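Long-range contacts in macrodomain protein (Streptomyces coelicolor, PDB 5E3B), which probably removes ADP-ribose by hydrolysis from ADP-ribosylated thymidine in DNA, and whose disruption increases antibiotic production in the bacterium: residues P34-V39 with E137-L142; V39-H44 with D131-L136. All coordinates share one frame; numbering follows the deposited sequence. Where two conformers were deposited one is given.

Interaction 1 (P34-V39 with E137-L142)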
loop_
_atom_site.group_PDB
_atom_site.type_symbol
_atom_site.label_atom_id
_atom_site.label_comp_id
_atom_site.label_asym_id
_atom_site.label_seq_id
_atom_site.Cartn_x
_atom_site.Cartn_y
_atom_site.Cartn_z
ATOM N N PRO A 34 -0.148 -11.882 5.903
ATOM C CA PRO A 34 0.654 -12.731 4.979
ATOM C C PRO A 34 1.328 -13.845 5.737
ATOM O O PRO A 34 1.759 -13.606 6.877
ATOM C CB PRO A 34 1.711 -11.760 4.404
ATOM C CG PRO A 34 1.430 -10.434 4.963
ATOM C CD PRO A 34 0.420 -10.535 6.048
ATOM N N SER A 35 1.449 -15.008 5.105
ATOM C CA SER A 35 1.947 -16.207 5.795
ATOM C C SER A 35 3.233 -16.692 5.171
ATOM O O SER A 35 3.402 -17.867 4.857
ATOM C CB SER A 35 0.908 -17.305 5.726
ATOM O OG SER A 35 0.625 -17.584 4.366
ATOM N N VAL A 36 4.152 -15.782 4.982
ATOM C CA VAL A 36 5.338 -16.105 4.283
ATOM C C VAL A 36 6.470 -15.772 5.241
ATOM O O VAL A 36 6.297 -15.007 6.213
ATOM C CB VAL A 36 5.380 -15.365 2.930
ATOM C CG1 VAL A 36 5.574 -13.857 3.136
ATOM C CG2 VAL A 36 6.473 -15.937 2.019
ATOM N N LYS A 37 7.621 -16.361 4.987
ATOM C CA LYS A 37 8.789 -16.100 5.779
ATOM C C LYS A 37 9.409 -14.752 5.317
ATOM O O LYS A 37 9.255 -14.355 4.178
ATOM C CB LYS A 37 9.800 -17.293 5.662
ATOM C CG LYS A 37 11.100 -17.025 4.900
ATOM N N GLY A 38 10.154 -14.114 6.207
ATOM C CA GLY A 38 10.975 -12.997 5.868
ATOM C C GLY A 38 10.141 -11.740 6.127
ATOM O O GLY A 38 9.021 -11.839 6.610
ATOM N N VAL A 39 10.727 -10.614 5.850
ATOM C CA VAL A 39 10.094 -9.318 6.130
ATOM C C VAL A 39 8.947 -9.240 5.157
ATOM O O VAL A 39 9.101 -9.573 3.966
ATOM C CB VAL A 39 11.073 -8.154 5.934
ATOM C CG1 VAL A 39 10.377 -6.837 6.150
ATOM C CG2 VAL A 39 12.264 -8.318 6.910
ATOM N N GLU A 137 14.683 -6.436 2.094
ATOM C CA GLU A 137 14.533 -7.781 1.500
ATOM C C GLU A 137 13.121 -8.299 1.785
ATOM O O GLU A 137 12.886 -9.443 2.167
ATOM C CB GLU A 137 15.615 -8.725 2.061
ATOM C CG GLU A 137 16.982 -8.296 1.549
ATOM C CD GLU A 137 18.101 -9.299 1.877
ATOM O OE1 GLU A 137 17.829 -10.373 2.469
ATOM O OE2 GLU A 137 19.256 -8.977 1.532
ATOM N N ALA A 138 12.129 -7.452 1.551
ATOM C CA ALA A 138 10.777 -7.789 1.883
ATOM C C ALA A 138 9.998 -8.309 0.677
ATOM O O ALA A 138 10.206 -7.868 -0.433
ATOM C CB ALA A 138 10.079 -6.586 2.468
ATOM N N SER A 139 9.002 -9.141 0.987
ATOM C CA SER A 139 7.931 -9.356 -0.005
ATOM C C SER A 139 6.811 -8.354 0.207
ATOM O O SER A 139 6.641 -7.832 1.346
ATOM C CB SER A 139 7.390 -10.769 0.152
ATOM O OG SER A 139 6.903 -11.049 1.440
ATOM N N VAL A 140 6.041 -8.081 -0.857
ATOM C CA VAL A 140 5.005 -7.045 -0.824
ATOM C C VAL A 140 3.625 -7.696 -1.001
ATOM O O VAL A 140 3.508 -8.662 -1.771
ATOM C CB VAL A 140 5.288 -5.952 -1.848
ATOM C CG1 VAL A 140 4.151 -5.001 -1.927
ATOM C CG2 VAL A 140 6.595 -5.235 -1.454
ATOM N N HIS A 141 2.647 -7.224 -0.239
ATOM C CA HIS A 141 1.303 -7.827 -0.075
ATOM C C HIS A 141 0.310 -6.721 -0.216
ATOM O O HIS A 141 0.327 -5.710 0.534
ATOM C CB HIS A 141 1.264 -8.502 1.303
ATOM C CG HIS A 141 2.292 -9.570 1.421
ATOM N ND1 HIS A 141 2.067 -10.872 1.017
ATOM C CD2 HIS A 141 3.596 -9.516 1.770
ATOM C CE1 HIS A 141 3.147 -11.583 1.194
ATOM N NE2 HIS A 141 4.116 -10.780 1.598
ATOM N N LEU A 142 -0.555 -6.825 -1.273
ATOM C CA LEU A 142 -1.447 -5.773 -1.600
ATOM C C LEU A 142 -2.883 -6.280 -1.767
ATOM O O LEU A 142 -3.095 -7.331 -2.328
ATOM C CB LEU A 142 -1.088 -5.029 -2.897
ATOM C CG LEU A 142 0.304 -4.388 -3.129
ATOM C CD1 LEU A 142 1.068 -5.351 -3.926
ATOM C CD2 LEU A 142 0.205 -3.002 -3.752
HETATM O O HOH W 1 9.048 -12.037 2.789
HETATM O O HOH W 2 13.263 -10.936 4.429
#

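Interaction 2 (V39-H44 with D131-L136)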
loop_
_atom_site.group_PDB
_atom_site.type_symbol
_atom_site.label_atom_id
_atom_site.label_comp_id
_atom_site.label_asym_id
_atom_site.label_seq_id
_atom_site.Cartn_x
_atom_site.Cartn_y
_atom_site.Cartn_z
ATOM N N VAL A 39 10.727 -10.614 5.850
ATOM C CA VAL A 39 10.094 -9.318 6.130
ATOM C C VAL A 39 8.947 -9.240 5.157
ATOM O O VAL A 39 9.101 -9.573 3.966
ATOM C CB VAL A 39 11.073 -8.154 5.934
ATOM C CG1 VAL A 39 10.377 -6.837 6.150
ATOM C CG2 VAL A 39 12.264 -8.318 6.910
ATOM N N LYS A 40 7.848 -8.755 5.665
ATOM C CA LYS A 40 6.595 -8.546 4.887
ATOM C C LYS A 40 6.223 -7.073 4.909
ATOM O O LYS A 40 6.239 -6.419 5.983
ATOM C CB LYS A 40 5.487 -9.360 5.517
ATOM C CG LYS A 40 5.758 -10.852 5.307
ATOM C CD LYS A 40 4.993 -11.737 6.267
ATOM C CE LYS A 40 5.608 -11.866 7.664
ATOM N NZ LYS A 40 6.777 -12.778 7.833
ATOM N N MET A 41 5.763 -6.574 3.737
ATOM C CA MET A 41 5.312 -5.202 3.630
ATOM C C MET A 41 3.969 -5.223 2.977
ATOM O O MET A 41 3.821 -5.714 1.878
ATOM C CB MET A 41 6.261 -4.333 2.853
ATOM C CG MET A 41 5.820 -2.925 2.830
ATOM S SD MET A 41 6.907 -1.898 1.862
ATOM C CE MET A 41 8.370 -1.860 2.826
ATOM N N ILE A 42 3.000 -4.645 3.696
ATOM C CA ILE A 42 1.609 -4.573 3.237
ATOM C C ILE A 42 1.367 -3.173 2.708
ATOM O O ILE A 42 1.413 -2.230 3.476
ATOM C CB ILE A 42 0.691 -4.906 4.383
ATOM C CG1 ILE A 42 1.018 -6.297 4.962
ATOM C CG2 ILE A 42 -0.745 -4.769 4.000
ATOM C CD1 ILE A 42 0.552 -6.393 6.354
ATOM N N ALA A 43 1.103 -3.022 1.409
ATOM C CA ALA A 43 1.007 -1.720 0.786
ATOM C C ALA A 43 -0.391 -1.506 0.309
ATOM O O ALA A 43 -1.010 -2.428 -0.286
ATOM C CB ALA A 43 1.931 -1.650 -0.436
ATOM N N HIS A 44 -0.922 -0.309 0.575
ATOM C CA HIS A 44 -2.289 -0.012 0.212
ATOM C C HIS A 44 -2.450 1.464 -0.092
ATOM O O HIS A 44 -1.675 2.317 0.326
ATOM C CB HIS A 44 -3.231 -0.534 1.309
ATOM C CG HIS A 44 -3.116 0.262 2.589
ATOM N ND1 HIS A 44 -4.146 1.013 3.110
ATOM C CD2 HIS A 44 -2.059 0.467 3.412
ATOM C CE1 HIS A 44 -3.746 1.659 4.180
ATOM N NE2 HIS A 44 -2.483 1.370 4.383
ATOM N N ASP A 131 11.666 0.675 -3.463
ATOM C CA ASP A 131 12.991 1.051 -2.858
ATOM C C ASP A 131 13.111 0.471 -1.466
ATOM O O ASP A 131 14.143 -0.062 -1.026
ATOM C CB ASP A 131 13.201 2.542 -2.865
ATOM C CG ASP A 131 13.176 3.162 -4.306
ATOM O OD1 ASP A 131 13.531 2.467 -5.287
ATOM O OD2 ASP A 131 12.714 4.316 -4.462
ATOM N N ARG A 132 12.066 0.686 -0.648
ATOM C CA ARG A 132 12.116 0.244 0.783
ATOM C C ARG A 132 12.074 -1.243 0.934
ATOM O O ARG A 132 12.802 -1.859 1.738
ATOM C CB ARG A 132 11.003 0.985 1.514
ATOM C CG ARG A 132 10.911 0.850 3.033
ATOM C CD ARG A 132 12.083 1.548 3.697
ATOM N NE ARG A 132 11.920 1.417 5.163
ATOM C CZ ARG A 132 12.865 0.954 6.000
ATOM N NH1 ARG A 132 14.048 0.571 5.608
ATOM N NH2 ARG A 132 12.556 0.891 7.306
ATOM N N ALA A 133 11.255 -1.936 0.105
ATOM C CA ALA A 133 11.184 -3.382 0.133
ATOM C C ALA A 133 12.469 -3.978 -0.326
ATOM O O ALA A 133 12.930 -4.959 0.306
ATOM C CB ALA A 133 9.979 -3.882 -0.710
ATOM N N ALA A 134 13.158 -3.355 -1.252
ATOM C CA ALA A 134 14.453 -3.938 -1.683
ATOM C C ALA A 134 15.462 -3.880 -0.547
ATOM O O ALA A 134 16.084 -4.878 -0.231
ATOM C CB ALA A 134 14.938 -3.250 -2.888
ATOM N N GLU A 135 15.542 -2.724 0.132
ATOM C CA GLU A 135 16.496 -2.693 1.243
ATOM C C GLU A 135 16.163 -3.543 2.409
ATOM O O GLU A 135 17.077 -4.058 3.047
ATOM C CB GLU A 135 16.856 -1.316 1.655
ATOM C CG GLU A 135 15.804 -0.563 2.301
ATOM C CD GLU A 135 16.236 0.866 2.628
ATOM O OE1 GLU A 135 17.379 1.291 2.346
ATOM O OE2 GLU A 135 15.405 1.533 3.214
ATOM N N LEU A 136 14.872 -3.764 2.688
ATOM C CA LEU A 136 14.425 -4.660 3.739
ATOM C C LEU A 136 14.427 -6.159 3.357
ATOM O O LEU A 136 14.111 -6.983 4.187
ATOM C CB LEU A 136 13.003 -4.313 4.160
ATOM C CG LEU A 136 12.877 -3.028 4.999
ATOM C CD1 LEU A 136 11.397 -2.727 5.157
ATOM C CD2 LEU A 136 13.428 -3.155 6.413
#

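Interaction 1 (P34-V39 with E137-L142)
The imidazole of His-141, on strand 139-143 of the macrodomain sheet, has the pyrrolidine ring of Pro-34 over one of its faces: CB of Pro-34 stands 3.5 Å from the ring centroid, only 12° off the normal, in a clear CH-pi contact. Val-36 reaches the same ring obliquely, its CG1 3.7 Å from NE2 of His-141. The two nitrogens are both engaged. NE2 donates to Ser-139 OG two residues back on the same strand, at 2.8 Å and slightly out of the ring plane, while ND1 is hydrogen-bonded to the hydroxyl of Tyr-175 on the adjoining strand; together these bonds fix the rotation of the ring beneath the proline.

The loop leading into strand 40-47 folds here over the start of strand 139-143. At its far end the loop joins the parallel pairing of those strands: Ser-139 N donates to Val-39 O, with an angle of 151° at the hydrogen, and the CA of Ala-138 lies 3.2 Å from that same oxygen as a CA-H...O contact. CG1 of Val-39, anti to the backbone N (chi1 177°), meets Ala-138 CB. Glu-137 closes the preceding helix with a Schellman motif, and its carbonyl turns to a water that accepts from Val-39 N. A second water knits loop and strand more closely: it donates to the carbonyl oxygens of Lys-37 and Val-39 and accepts from Ser-139 OG, the last of these at 2.7 Å.

Interaction 2 (V39-H44 with D131-L136)
Much of the apolar packing between Met-41 and the last turns of helix 119-136 passes through the methionine's terminal methyl. In the conformer described, one of two, Met-41 extends straight from the strand through its first two torsions (chi1 -177°) and bends only at the third, which sets CE among three helix residues. CE lies 3.7 Å from CG of Arg-132, 3.9 Å from CD1 of Leu-136 and 4.4 Å from CB of Ala-133; the chains of Arg-132 and Leu-136 each run at about a right angle to that of the methionine. Val-39 adds a second point of packing, its CG1 4.2 Å from Leu-136 CB, and its other methyl, CG2, rests 3.6 Å from the carbonyl oxygen of Leu-136.

No hydrogen bond joins the two segments; the salt bridge lies within the helix. Arg-132 NH1 pairs with Glu-135 OE2 at 2.9 Å, approaching from above the carboxylate plane. Leu-136 CD1 lies over one face of the guanidinium. The bend at chi2 of Arg-132 (69°) lets the charged end turn to the glutamate.

The helix segment runs nearly antiparallel to strand 40-44, at 169° and 9.6 Å between axes, packed along one face of the macrodomain's alpha/beta sheet. Phe-90 of strand 88-94 touches both Met-41 and Arg-132, and Ala-133 also packs on Val-140 of strand 139-143.

Overall arrangement
Interactions 1 and 2 share Val-39, and interaction 2 lies within the chain span that interaction 1 bridges; helix 119-136 leads into strand 139-143. Both are partly buried, but interaction 1 lies farther from the centre of the chain and includes exposed loop residues, whereas every touching residue of interaction 2 is buried or partly so. Their chemistry follows suit: loop against the start of an inner strand uses a backbone bond, bridging waters and a histidine ring, while strand against helix relies on methyl packing. Strands 40-47 and 139-143 unite the two as sheet neighbours, with Ser-139 O 2.8 Å from Met-41 N and His-141 N 2.9 Å from Met-41 O, both probable hydrogen bonds.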